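Local coordinates for lipopolysaccharide biosynthesis protein wbpB (Thermus thermophilus, PDB 3O9Z), which acts as an NAD-dependent sugar dehydrogenase in the biosynthesis of 2,3-diacetamido-2,3-dideoxy-D-mannuronic acid, probably handing the hydride on to 2-oxoglutarate to regenerate its cofactor, at residues Thr182-His187 against Trp225-Asp230; Lys21-Lys24 against Val29-Ala32; Leu132-Ser137 against Glu277-Asp282; Val73-Ile78 against Lys272-Glu277. All coordinates share one frame; numbering follows the deposited sequence.

Contact 1: Thr182-His187 against Trp225-Asp230. With AKG (2-oxoglutaric acid), chain F; NAD (nicotinamide-adenine-dinucleotide), chain E.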
loop_
_atom_site.group_PDB
_atom_site.type_symbol
_atom_site.label_atom_id
_atom_site.label_comp_id
_atom_site.label_asym_id
_atom_site.label_seq_id
_atom_site.Cartn_x
_atom_site.Cartn_y
_atom_site.Cartn_z
ATOM N N THR A 182 -2.783 -19.501 -16.314
ATOM C CA THR A 182 -2.130 -18.397 -17.008
ATOM C C THR A 182 -0.785 -18.083 -16.350
ATOM O O THR A 182 0.259 -18.071 -16.995
ATOM C CB THR A 182 -2.998 -17.151 -16.957
ATOM O OG1 THR A 182 -4.194 -17.359 -17.726
ATOM C CG2 THR A 182 -2.275 -15.943 -17.566
ATOM N N ASN A 183 -0.833 -17.784 -15.056
ATOM C CA ASN A 183 0.351 -17.277 -14.383
ATOM C C ASN A 183 1.497 -18.251 -14.442
ATOM O O ASN A 183 2.598 -17.810 -14.698
ATOM C CB ASN A 183 0.041 -16.925 -12.932
ATOM C CG ASN A 183 1.178 -16.187 -12.283
ATOM O OD1 ASN A 183 1.663 -15.201 -12.837
ATOM N ND2 ASN A 183 1.680 -16.701 -11.151
ATOM N N ILE A 184 1.241 -19.541 -14.206
ATOM C CA ILE A 184 2.317 -20.505 -14.316
ATOM C C ILE A 184 2.193 -21.228 -15.657
ATOM O O ILE A 184 3.171 -21.383 -16.351
ATOM C CB ILE A 184 2.251 -21.499 -13.160
ATOM C CG1 ILE A 184 2.266 -20.767 -11.813
ATOM C CG2 ILE A 184 3.445 -22.465 -13.258
ATOM C CD1 ILE A 184 3.524 -19.955 -11.489
ATOM N N GLY A 185 0.992 -21.637 -16.016
ATOM C CA GLY A 185 0.803 -22.481 -17.215
ATOM C C GLY A 185 1.160 -21.852 -18.533
ATOM O O GLY A 185 1.485 -22.592 -19.475
ATOM N N ILE A 186 1.226 -20.520 -18.608
ATOM C CA ILE A 186 1.497 -19.929 -19.927
ATOM C C ILE A 186 2.798 -20.440 -20.517
ATOM O O ILE A 186 2.940 -20.550 -21.746
ATOM C CB ILE A 186 1.486 -18.397 -19.841
ATOM C CG1 ILE A 186 1.437 -17.802 -21.266
ATOM C CG2 ILE A 186 2.678 -17.819 -19.043
ATOM C CD1 ILE A 186 0.054 -17.884 -21.836
ATOM N N HIS A 187 3.795 -20.747 -19.686
ATOM C CA HIS A 187 5.055 -21.271 -20.168
ATOM C C HIS A 187 4.816 -22.499 -21.026
ATOM O O HIS A 187 5.388 -22.589 -22.116
ATOM C CB HIS A 187 5.959 -21.651 -18.990
ATOM C CG HIS A 187 6.683 -20.502 -18.362
ATOM N ND1 HIS A 187 7.678 -19.796 -19.006
ATOM C CD2 HIS A 187 6.579 -19.977 -17.118
ATOM C CE1 HIS A 187 8.158 -18.878 -18.183
ATOM N NE2 HIS A 187 7.491 -18.948 -17.044
ATOM N N TRP A 225 -2.117 -32.824 -20.068
ATOM C CA TRP A 225 -1.293 -31.913 -19.272
ATOM C C TRP A 225 -1.709 -31.867 -17.816
ATOM O O TRP A 225 -2.868 -32.061 -17.480
ATOM C CB TRP A 225 -1.230 -30.517 -19.912
ATOM C CG TRP A 225 -2.579 -29.841 -20.107
ATOM C CD1 TRP A 225 -3.366 -29.865 -21.246
ATOM C CD2 TRP A 225 -3.276 -29.046 -19.159
ATOM N NE1 TRP A 225 -4.508 -29.112 -21.051
ATOM C CE2 TRP A 225 -4.461 -28.589 -19.782
ATOM C CE3 TRP A 225 -2.974 -28.603 -17.860
ATOM C CZ2 TRP A 225 -5.394 -27.771 -19.151
ATOM C CZ3 TRP A 225 -3.921 -27.786 -17.243
ATOM C CH2 TRP A 225 -5.110 -27.385 -17.871
ATOM N N PHE A 226 -0.727 -31.610 -16.951
ATOM C CA PHE A 226 -0.928 -31.485 -15.527
ATOM C C PHE A 226 -0.021 -30.382 -15.035
ATOM O O PHE A 226 1.177 -30.390 -15.361
ATOM C CB PHE A 226 -0.592 -32.816 -14.844
ATOM C CG PHE A 226 -0.771 -32.790 -13.354
ATOM C CD1 PHE A 226 -1.948 -33.267 -12.799
ATOM C CD2 PHE A 226 0.234 -32.293 -12.528
ATOM C CE1 PHE A 226 -2.132 -33.258 -11.429
ATOM C CE2 PHE A 226 0.056 -32.274 -11.136
ATOM C CZ PHE A 226 -1.157 -32.726 -10.592
ATOM N N LEU A 227 -0.617 -29.457 -14.290
ATOM C CA LEU A 227 0.084 -28.293 -13.733
ATOM C C LEU A 227 -0.168 -28.243 -12.213
ATOM O O LEU A 227 -1.328 -28.288 -11.783
ATOM C CB LEU A 227 -0.528 -27.055 -14.419
ATOM C CG LEU A 227 -0.154 -25.739 -13.739
ATOM C CD1 LEU A 227 1.344 -25.442 -13.773
ATOM C CD2 LEU A 227 -0.989 -24.642 -14.454
ATOM N N SER A 228 0.888 -28.094 -11.412
ATOM C CA SER A 228 0.650 -27.865 -10.000
ATOM C C SER A 228 1.762 -27.027 -9.389
ATOM O O SER A 228 2.921 -27.036 -9.853
ATOM C CB SER A 228 0.568 -29.180 -9.230
ATOM O OG SER A 228 0.229 -28.976 -7.846
ATOM N N ILE A 229 1.359 -26.286 -8.366
ATOM C CA ILE A 229 2.296 -25.580 -7.492
ATOM C C ILE A 229 2.447 -26.269 -6.146
ATOM O O ILE A 229 3.050 -25.699 -5.221
ATOM C CB ILE A 229 1.967 -24.070 -7.338
ATOM C CG1 ILE A 229 0.517 -23.948 -6.893
ATOM C CG2 ILE A 229 2.233 -23.348 -8.680
ATOM C CD1 ILE A 229 0.079 -22.524 -6.420
ATOM N N ASP A 230 1.865 -27.464 -6.034
ATOM C CA ASP A 230 2.084 -28.321 -4.837
ATOM C C ASP A 230 3.233 -29.288 -5.145
ATOM O O ASP A 230 3.077 -30.173 -5.994
ATOM C CB ASP A 230 0.786 -29.065 -4.552
ATOM C CG ASP A 230 0.862 -29.963 -3.345
ATOM O OD1 ASP A 230 1.987 -30.186 -2.859
ATOM O OD2 ASP A 230 -0.215 -30.469 -2.946
HETATM C C1 AKG F . 6.407 -17.583 -12.316
HETATM O O1 AKG F . 6.574 -17.933 -11.119
HETATM O O2 AKG F . 5.693 -16.621 -12.619
HETATM C C2 AKG F . 7.123 -18.199 -13.413
HETATM O O5 AKG F . 6.916 -17.795 -14.555
HETATM C C3 AKG F . 8.080 -19.334 -13.162
HETATM C C4 AKG F . 7.315 -20.640 -13.368
HETATM C C5 AKG F . 8.103 -21.874 -12.977
HETATM O O3 AKG F . 8.712 -21.891 -11.890
HETATM O O4 AKG F . 8.134 -22.840 -13.743
HETATM P PA NAD E . 6.530 -9.878 -7.412
HETATM O O1A NAD E . 7.743 -10.384 -6.727
HETATM O O2A NAD E . 5.160 -9.820 -6.719
HETATM O O5B NAD E . 7.002 -8.437 -7.855
HETATM C C5B NAD E . 6.014 -7.659 -8.472
HETATM C C4B NAD E . 6.471 -6.181 -8.427
HETATM O O4B NAD E . 5.586 -5.342 -9.215
HETATM C C3B NAD E . 6.332 -5.666 -6.968
HETATM O O3B NAD E . 7.577 -5.125 -6.480
HETATM C C2B NAD E . 5.191 -4.635 -7.024
HETATM O O2B NAD E . 5.309 -3.554 -6.088
HETATM C C1B NAD E . 5.437 -4.124 -8.475
HETATM N N9A NAD E . 4.242 -3.399 -8.980
HETATM C C8A NAD E . 2.925 -3.379 -8.634
HETATM N N7A NAD E . 2.254 -2.501 -9.377
HETATM C C5A NAD E . 3.166 -1.857 -10.176
HETATM C C6A NAD E . 3.096 -0.806 -11.167
HETATM N N6A NAD E . 1.904 -0.184 -11.427
HETATM N N1A NAD E . 4.272 -0.536 -11.721
HETATM C C2A NAD E . 5.467 -1.074 -11.521
HETATM N N3A NAD E . 5.563 -2.044 -10.575
HETATM C C4A NAD E . 4.434 -2.424 -9.967
HETATM O O3 NAD E . 6.323 -10.713 -8.761
HETATM P PN NAD E . 7.340 -11.375 -9.747
HETATM O O1N NAD E . 7.435 -12.865 -9.422
HETATM O O2N NAD E . 8.602 -10.562 -9.819
HETATM O O5D NAD E . 6.535 -11.390 -11.127
HETATM C C5D NAD E . 6.687 -10.209 -11.873
HETATM C C4D NAD E . 6.293 -10.570 -13.317
HETATM O O4D NAD E . 7.340 -11.447 -13.788
HETATM C C3D NAD E . 4.954 -11.299 -13.495
HETATM O O3D NAD E . 4.458 -10.913 -14.816
HETATM C C2D NAD E . 5.415 -12.763 -13.582
HETATM O O2D NAD E . 4.538 -13.561 -14.361
HETATM C C1D NAD E . 6.813 -12.719 -14.211
HETATM N N1N NAD E . 7.662 -13.842 -13.815
HETATM C C2N NAD E . 8.312 -14.517 -14.739
HETATM C C3N NAD E . 9.154 -15.581 -14.487
HETATM C C7N NAD E . 9.735 -16.257 -15.660
HETATM O O7N NAD E . 9.865 -15.678 -16.760
HETATM N N7N NAD E . 10.222 -17.466 -15.405
HETATM C C4N NAD E . 9.339 -15.942 -13.145
HETATM C C5N NAD E . 8.707 -15.152 -12.184
HETATM C C6N NAD E . 7.875 -14.084 -12.513
#
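Ile184 lies across Leu227 at about a right angle, its CG2 methyl 3.7 Å from Leu227 CD1. The other methyl of the leucine, CD2, turns to the backbone and sits 3.9 Å from Gly185 N, where the lack of a side chain lets strand 221-228 come close to the turn between helices 180-183 and 186-196. Ile229 meets the second branch of Ile184, with its CG2 4.1 Å from Ile184 CG1. With CG1 anti to the carbonyl carbon (chi1 -55°), CG2 is left anti to the backbone N and meets Leu227, while the CG1 arm also carries Ile184 CD1 to within 3.7 Å of O1 of 2-oxoglutarate. Two residues beyond Gly185, His187 NE2 donates to the keto oxygen O5 of 2-oxoglutarate at 2.8 Å with an N-H...O angle of 145°, and that oxygen lies near the ring plane, at its edge. 2-Oxoglutarate is also hydrogen-bonded by Lys103, Tyr158, Thr160, Arg162 and Arg247. The chemistry is therefore split: an apolar seam seats the turn on the C-terminal sheet, and the hydrogen bond to the ketone, whose C2 lies 3.2 Å from nicotinamide C4N of the bound NAD, is consistent with polarising it for hydride from a reduced cofactor.

Contact 2: Lys21-Lys24 against Val29-Ala32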
loop_
_atom_site.group_PDB
_atom_site.type_symbol
_atom_site.label_atom_id
_atom_site.label_comp_id
_atom_site.label_asym_id
_atom_site.label_seq_id
_atom_site.Cartn_x
_atom_site.Cartn_y
_atom_site.Cartn_z
ATOM N N LYS A 21 20.273 -7.854 -14.549
ATOM C CA LYS A 21 21.414 -8.591 -15.082
ATOM C C LYS A 21 21.363 -8.611 -16.626
ATOM O O LYS A 21 22.400 -8.403 -17.287
ATOM C CB LYS A 21 21.487 -9.980 -14.444
ATOM C CG LYS A 21 22.581 -10.890 -14.981
ATOM C CD LYS A 21 22.198 -12.332 -14.711
ATOM C CE LYS A 21 23.185 -12.957 -13.761
ATOM N NZ LYS A 21 24.118 -13.791 -14.565
ATOM N N ALA A 22 20.190 -8.816 -17.227
ATOM C CA ALA A 22 20.099 -8.874 -18.695
ATOM C C ALA A 22 20.443 -7.527 -19.334
ATOM O O ALA A 22 21.127 -7.459 -20.363
ATOM C CB ALA A 22 18.674 -9.288 -19.143
ATOM N N ILE A 23 19.891 -6.447 -18.800
ATOM C CA ILE A 23 20.175 -5.121 -19.340
ATOM C C ILE A 23 21.668 -4.849 -19.278
ATOM O O ILE A 23 22.236 -4.339 -20.245
ATOM C CB ILE A 23 19.404 -4.039 -18.551
ATOM C CG1 ILE A 23 17.912 -4.170 -18.838
ATOM C CG2 ILE A 23 19.886 -2.612 -18.922
ATOM C CD1 ILE A 23 17.011 -3.364 -17.898
ATOM N N LYS A 24 22.280 -5.153 -18.141
ATOM C CA LYS A 24 23.734 -5.085 -17.986
ATOM C C LYS A 24 24.427 -5.856 -19.120
ATOM O O LYS A 24 25.182 -5.278 -19.922
ATOM C CB LYS A 24 24.113 -5.660 -16.620
ATOM C CG LYS A 24 25.578 -5.962 -16.409
ATOM C CD LYS A 24 26.164 -4.864 -15.555
ATOM C CE LYS A 24 25.686 -3.503 -16.036
ATOM N NZ LYS A 24 25.418 -2.620 -14.872
ATOM N N VAL A 29 21.458 0.614 -20.829
ATOM C CA VAL A 29 21.487 1.400 -19.596
ATOM C C VAL A 29 20.070 1.486 -19.057
ATOM O O VAL A 29 19.129 1.764 -19.796
ATOM C CB VAL A 29 22.102 2.799 -19.867
ATOM C CG1 VAL A 29 21.299 3.531 -20.904
ATOM C CG2 VAL A 29 22.167 3.585 -18.542
ATOM N N LEU A 30 19.959 1.326 -17.726
ATOM C CA LEU A 30 18.700 1.526 -17.050
ATOM C C LEU A 30 18.605 3.019 -16.756
ATOM O O LEU A 30 19.351 3.525 -15.900
ATOM C CB LEU A 30 18.669 0.686 -15.770
ATOM C CG LEU A 30 17.355 0.853 -15.009
ATOM C CD1 LEU A 30 16.161 0.341 -15.855
ATOM C CD2 LEU A 30 17.400 0.170 -13.618
ATOM N N VAL A 31 17.697 3.692 -17.436
ATOM C CA VAL A 31 17.531 5.130 -17.268
ATOM C C VAL A 31 16.629 5.440 -16.058
ATOM O O VAL A 31 16.883 6.401 -15.333
ATOM C CB VAL A 31 16.941 5.753 -18.551
ATOM C CG1 VAL A 31 16.695 7.245 -18.415
ATOM C CG2 VAL A 31 17.916 5.483 -19.717
ATOM N N ALA A 32 15.570 4.656 -15.852
ATOM C CA ALA A 32 14.568 4.991 -14.855
ATOM C C ALA A 32 13.803 3.714 -14.569
ATOM O O ALA A 32 13.684 2.819 -15.420
ATOM C CB ALA A 32 13.622 6.058 -15.322
#
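Ile23 makes the contact on the helix side through two separate ends of its side chain. The apolar part is a loose meeting of methyls, Ile23 CD1 with Leu30 CD1 at 4.3 Å, near the upper limit for van der Waals contact. Packing against the main chain is of the same order: Ile23 CG2 lies 4.1 Å from Val29 C and equally 4.1 Å from Leu30 N, so this methyl rests against the peptide that joins the two strand residues. With chi1 at -69°, CG2 stands anti to the backbone N, which directs it to the strand backbone, while CG1 carries CD1 on to Leu30. Val29 takes part through its backbone, its side chain starting off away from the helix. No polar pairing links the two segments, and the 107 Å² they bury together comes from van der Waals packing. The backbones come nearest at Ile23 and Val29, whose CA atoms are 6.7 Å apart, as expected where a short turn returns the chain from helix to strand. The contact belongs to the first beta-alpha-beta unit of the Rossmann fold, strand 5-9, helix 16-25 and strand 29-34. Phe6 touches Ile23 and Leu8 touches Leu30, both from strand 5-9, Phe47 touches both residues of the contact, and Tyr270 of helix 266-274 packs on Ile23 from a distant part of the chain.

Contact 3: Leu132-Ser137 against Glu277-Asp282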
loop_
_atom_site.group_PDB
_atom_site.type_symbol
_atom_site.label_atom_id
_atom_site.label_comp_id
_atom_site.label_asym_id
_atom_site.label_seq_id
_atom_site.Cartn_x
_atom_site.Cartn_y
_atom_site.Cartn_z
ATOM N N LEU A 132 11.389 -20.482 -22.386
ATOM C CA LEU A 132 11.451 -21.855 -22.901
ATOM C C LEU A 132 11.803 -21.906 -24.388
ATOM O O LEU A 132 12.386 -22.894 -24.868
ATOM C CB LEU A 132 10.153 -22.611 -22.605
ATOM C CG LEU A 132 9.865 -22.892 -21.131
ATOM C CD1 LEU A 132 8.632 -23.795 -21.028
ATOM C CD2 LEU A 132 11.064 -23.532 -20.505
ATOM N N ARG A 133 11.476 -20.846 -25.126
ATOM C CA ARG A 133 11.796 -20.840 -26.563
ATOM C C ARG A 133 13.285 -20.670 -26.848
ATOM O O ARG A 133 13.716 -20.818 -28.001
ATOM C CB ARG A 133 10.998 -19.776 -27.314
ATOM C CG ARG A 133 9.506 -19.978 -27.237
ATOM C CD ARG A 133 8.810 -19.025 -28.182
ATOM N NE ARG A 133 7.363 -19.109 -28.147
ATOM C CZ ARG A 133 6.599 -18.845 -29.196
ATOM N NH1 ARG A 133 7.155 -18.510 -30.360
ATOM N NH2 ARG A 133 5.281 -18.892 -29.089
ATOM N N VAL A 134 14.077 -20.350 -25.826
ATOM C CA VAL A 134 15.529 -20.351 -25.981
ATOM C C VAL A 134 16.215 -21.440 -25.157
ATOM O O VAL A 134 17.443 -21.506 -25.043
ATOM C CB VAL A 134 16.129 -18.929 -25.717
ATOM C CG1 VAL A 134 15.460 -17.931 -26.654
ATOM C CG2 VAL A 134 15.916 -18.505 -24.245
ATOM N N HIS A 135 15.424 -22.315 -24.539
ATOM C CA HIS A 135 16.031 -23.405 -23.793
ATOM C C HIS A 135 16.681 -24.409 -24.728
ATOM O O HIS A 135 16.012 -24.921 -25.609
ATOM C CB HIS A 135 14.950 -24.106 -22.966
ATOM C CG HIS A 135 15.503 -25.040 -21.932
ATOM N ND1 HIS A 135 16.238 -26.160 -22.249
ATOM C CD2 HIS A 135 15.459 -24.995 -20.578
ATOM C CE1 HIS A 135 16.591 -26.787 -21.138
ATOM N NE2 HIS A 135 16.133 -26.098 -20.110
ATOM N N PRO A 136 17.990 -24.663 -24.587
ATOM C CA PRO A 136 18.663 -25.510 -25.567
ATOM C C PRO A 136 18.057 -26.903 -25.756
ATOM O O PRO A 136 18.079 -27.414 -26.877
ATOM C CB PRO A 136 20.092 -25.625 -25.011
ATOM C CG PRO A 136 20.266 -24.355 -24.249
ATOM C CD PRO A 136 18.933 -24.108 -23.596
ATOM N N SER A 137 17.506 -27.508 -24.700
ATOM C CA SER A 137 16.940 -28.851 -24.842
ATOM C C SER A 137 15.651 -28.813 -25.651
ATOM O O SER A 137 15.291 -29.767 -26.347
ATOM C CB SER A 137 16.613 -29.433 -23.464
ATOM O OG SER A 137 17.801 -29.779 -22.782
ATOM N N GLU A 277 14.722 -10.634 -33.231
ATOM C CA GLU A 277 14.275 -12.023 -33.255
ATOM C C GLU A 277 13.373 -12.301 -32.068
ATOM O O GLU A 277 13.267 -13.449 -31.636
ATOM C CB GLU A 277 15.471 -12.953 -33.145
ATOM C CG GLU A 277 16.394 -12.945 -34.365
ATOM C CD GLU A 277 17.648 -13.767 -34.143
ATOM O OE1 GLU A 277 17.644 -14.701 -33.307
ATOM O OE2 GLU A 277 18.674 -13.472 -34.790
ATOM N N GLY A 278 12.736 -11.245 -31.565
ATOM C CA GLY A 278 11.967 -11.334 -30.328
ATOM C C GLY A 278 10.634 -12.015 -30.543
ATOM O O GLY A 278 10.221 -12.298 -31.674
ATOM N N PHE A 279 9.968 -12.316 -29.438
ATOM C CA PHE A 279 8.663 -12.947 -29.488
ATOM C C PHE A 279 7.573 -11.910 -29.381
ATOM O O PHE A 279 7.372 -11.329 -28.301
ATOM C CB PHE A 279 8.568 -14.009 -28.377
ATOM C CG PHE A 279 9.784 -14.874 -28.326
ATOM C CD1 PHE A 279 10.124 -15.674 -29.424
ATOM C CD2 PHE A 279 10.605 -14.889 -27.219
ATOM C CE1 PHE A 279 11.273 -16.436 -29.425
ATOM C CE2 PHE A 279 11.773 -15.638 -27.218
ATOM C CZ PHE A 279 12.104 -16.451 -28.333
ATOM N N GLY A 280 6.892 -11.635 -30.486
ATOM C CA GLY A 280 5.915 -10.580 -30.558
ATOM C C GLY A 280 4.483 -11.014 -30.349
ATOM O O GLY A 280 4.255 -12.159 -29.867
ATOM N N LEU A 281 3.521 -10.152 -30.651
ATOM C CA LEU A 281 2.123 -10.415 -30.463
ATOM C C LEU A 281 1.729 -11.689 -31.201
ATOM O O LEU A 281 0.951 -12.482 -30.687
ATOM C CB LEU A 281 1.266 -9.229 -30.947
ATOM C CG LEU A 281 1.597 -7.937 -30.191
ATOM C CD1 LEU A 281 0.940 -6.693 -30.842
ATOM C CD2 LEU A 281 1.037 -8.062 -28.798
ATOM N N ASP A 282 2.180 -11.805 -32.443
ATOM C CA ASP A 282 1.776 -12.966 -33.241
ATOM C C ASP A 282 2.268 -14.277 -32.615
ATOM O O ASP A 282 1.555 -15.283 -32.717
ATOM C CB ASP A 282 2.318 -12.865 -34.668
ATOM C CG ASP A 282 1.654 -11.758 -35.470
ATOM O OD1 ASP A 282 0.609 -11.211 -35.059
ATOM O OD2 ASP A 282 2.192 -11.483 -36.561
#
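Arg133 and Phe279 form a CH-pi contact where the chain leaves the Rossmann sheet after strand 126-128 and meets the short, weakly bonded strand at about 279-280, antiparallel to strand 126-128 and outermost within this chain. Arg133 CD lies 4.0 Å from the centroid of the Phe279 ring, 21° off the ring normal, and is therefore over one face, displaced toward the rim. The two side chains run past each other in opposite directions, bringing Arg133 CB to 3.6 Å from Phe279 CZ. The guanidinium plane is clearly inclined to the ring, which rules out a parallel stack; the aliphatic stem makes the contact. In the apolar group, Val134 CG1 approaches the ring at its edge, 4.0 Å from Phe279 CZ, so neighbouring residues of one turn address a face and an edge of the same phenyl.

Among the polar interactions, Arg133 NE forms a salt bridge to Asp190 of helix 186-196. The stem is extended from CG to NE, which lets it cover the ring while its charged end reaches that helix. Nearby, His135 occupies the N-cap of helix 136-146: Ser137 N donates to His135 ND1 at 3.1 Å with an N-H...N angle of 147°, the donor nitrogen only 6° out of the imidazole plane.

Contact 4: Val73-Ile78 against Lys272-Glu277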
loop_
_atom_site.group_PDB
_atom_site.type_symbol
_atom_site.label_atom_id
_atom_site.label_comp_id
_atom_site.label_asym_id
_atom_site.label_seq_id
_atom_site.Cartn_x
_atom_site.Cartn_y
_atom_site.Cartn_z
ATOM N N VAL A 73 13.593 6.818 -23.898
ATOM C CA VAL A 73 13.964 5.421 -23.814
ATOM C C VAL A 73 13.576 4.679 -25.125
ATOM O O VAL A 73 12.558 4.988 -25.763
ATOM C CB VAL A 73 13.423 4.670 -22.533
ATOM C CG1 VAL A 73 14.104 5.289 -21.304
ATOM C CG2 VAL A 73 11.901 4.739 -22.439
ATOM N N ASP A 74 14.378 3.664 -25.370
ATOM C CA ASP A 74 14.121 2.722 -26.491
ATOM C C ASP A 74 13.116 1.625 -26.125
ATOM O O ASP A 74 12.283 1.236 -26.960
ATOM C CB ASP A 74 15.451 2.090 -26.874
ATOM C CG ASP A 74 16.434 3.123 -27.399
ATOM O OD1 ASP A 74 16.043 3.922 -28.279
ATOM O OD2 ASP A 74 17.589 3.108 -26.918
ATOM N N TYR A 75 13.139 1.183 -24.861
ATOM C CA TYR A 75 12.385 0.017 -24.421
ATOM C C TYR A 75 11.862 0.260 -22.991
ATOM O O TYR A 75 12.593 0.786 -22.117
ATOM C CB TYR A 75 13.295 -1.203 -24.341
ATOM C CG TYR A 75 13.255 -2.017 -25.615
ATOM C CD1 TYR A 75 12.337 -3.043 -25.765
ATOM C CD2 TYR A 75 14.060 -1.680 -26.682
ATOM C CE1 TYR A 75 12.268 -3.787 -26.932
ATOM C CE2 TYR A 75 13.990 -2.396 -27.858
ATOM C CZ TYR A 75 13.099 -3.432 -27.973
ATOM O OH TYR A 75 13.016 -4.151 -29.148
ATOM N N LEU A 76 10.612 -0.114 -22.800
ATOM C CA LEU A 76 10.095 -0.308 -21.435
ATOM C C LEU A 76 10.138 -1.811 -21.168
ATOM O O LEU A 76 9.363 -2.540 -21.805
ATOM C CB LEU A 76 8.699 0.278 -21.318
ATOM C CG LEU A 76 8.169 0.222 -19.877
ATOM C CD1 LEU A 76 9.050 1.100 -18.942
ATOM C CD2 LEU A 76 6.771 0.684 -19.891
ATOM N N SER A 77 10.962 -2.274 -20.220
ATOM C CA SER A 77 10.866 -3.642 -19.704
ATOM C C SER A 77 9.836 -3.704 -18.583
ATOM O O SER A 77 9.797 -2.844 -17.702
ATOM C CB SER A 77 12.198 -4.128 -19.170
ATOM O OG SER A 77 13.214 -4.250 -20.162
ATOM N N ILE A 78 9.027 -4.754 -18.587
ATOM C CA ILE A 78 7.831 -4.759 -17.748
ATOM C C ILE A 78 7.841 -6.040 -16.907
ATOM O O ILE A 78 7.668 -7.147 -17.409
ATOM C CB ILE A 78 6.518 -4.657 -18.587
ATOM C CG1 ILE A 78 6.478 -3.262 -19.236
ATOM C CG2 ILE A 78 5.262 -4.925 -17.806
ATOM C CD1 ILE A 78 5.430 -3.152 -20.390
ATOM N N LYS A 272 17.933 -11.705 -28.169
ATOM C CA LYS A 272 17.122 -11.982 -29.352
ATOM C C LYS A 272 16.201 -10.831 -29.675
ATOM O O LYS A 272 15.992 -10.503 -30.830
ATOM C CB LYS A 272 16.284 -13.248 -29.116
ATOM C CG LYS A 272 17.149 -14.507 -29.038
ATOM C CD LYS A 272 16.326 -15.782 -29.198
ATOM C CE LYS A 272 15.408 -15.754 -30.419
ATOM N NZ LYS A 272 16.041 -16.364 -31.633
ATOM N N THR A 273 15.667 -10.184 -28.644
ATOM C CA THR A 273 14.698 -9.129 -28.849
ATOM C C THR A 273 15.423 -7.994 -29.569
ATOM O O THR A 273 14.908 -7.403 -30.509
ATOM C CB THR A 273 14.102 -8.693 -27.491
ATOM O OG1 THR A 273 13.505 -9.869 -26.889
ATOM C CG2 THR A 273 13.029 -7.634 -27.689
ATOM N N LEU A 274 16.620 -7.677 -29.097
ATOM C CA LEU A 274 17.297 -6.481 -29.590
ATOM C C LEU A 274 17.826 -6.784 -30.982
ATOM O O LEU A 274 18.094 -5.876 -31.760
ATOM C CB LEU A 274 18.466 -6.122 -28.685
ATOM C CG LEU A 274 18.092 -5.615 -27.285
ATOM C CD1 LEU A 274 19.374 -5.152 -26.650
ATOM C CD2 LEU A 274 17.055 -4.508 -27.300
ATOM N N ALA A 275 17.972 -8.072 -31.272
ATOM C CA ALA A 275 18.440 -8.479 -32.594
ATOM C C ALA A 275 17.320 -8.665 -33.598
ATOM O O ALA A 275 17.585 -8.990 -34.752
ATOM C CB ALA A 275 19.292 -9.721 -32.501
ATOM N N GLY A 276 16.093 -8.344 -33.218
ATOM C CA GLY A 276 14.962 -8.400 -34.145
ATOM C C GLY A 276 14.372 -9.797 -34.198
ATOM O O GLY A 276 13.578 -10.104 -35.077
ATOM N N GLU A 277 14.722 -10.634 -33.231
ATOM C CA GLU A 277 14.275 -12.023 -33.255
ATOM C C GLU A 277 13.373 -12.301 -32.068
ATOM O O GLU A 277 13.267 -13.449 -31.636
ATOM C CB GLU A 277 15.471 -12.953 -33.145
ATOM C CG GLU A 277 16.394 -12.945 -34.365
ATOM C CD GLU A 277 17.648 -13.767 -34.143
ATOM O OE1 GLU A 277 17.644 -14.701 -33.307
ATOM O OE2 GLU A 277 18.674 -13.472 -34.790
#
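Tyr75, on a parallel strand of the Rossmann sheet, spends its ring on the C-terminal end of helix 266-274, which finishes in a Schellman motif at Gly276. Of the three residues that touch, Tyr75 buries the most surface, 62 Å², followed by Leu274 and Thr273 with about 30 Å² each. Leu274 CD2 comes obliquely to one side of the ring, 3.8 Å from Tyr75 CE2, as the two side chains slide past each other in opposite directions. Thr273 offers its methyl: CG2 is 4.0 Å from Tyr75 CE1 and 3.8 Å from Tyr75 OH. The threonine is turned with CG2 anti to its own N (OG1 chi1 -58°), placing the methyl at the tyrosine while OG1 hydrogen-bonds to Val269 O within the helix. Beyond the contact, the helix end is tied by a salt bridge in which Lys272 NZ lies 2.9 Å from Glu277 OE1, meeting that oxygen's anti lone pair.

Overall arrangement
Along the chain contact 2 closes first, contact 1 is nested within the loops of both contacts 3 and 4, and those two cross. Contacts 2, 3 and 4 all reach the Rossmann sheet; contact 1 belongs to the C-terminal domain, its centre about 30 Å from that of contact 2. Contacts 2 and 4, centres about 11 Å apart, touch where Val31 CB lies 4.0 Å from Val73 CG1. Contacts 3 and 4 share Glu277 and touch, with Val134 CG1 3.4 Å from Lys272 CD. The late chain thus comes back against the Rossmann domain, and contact 3 links it to the helix carrying the 2-oxoglutarate ligand His187: Leu132 CD1 is 3.6 Å from His187 O.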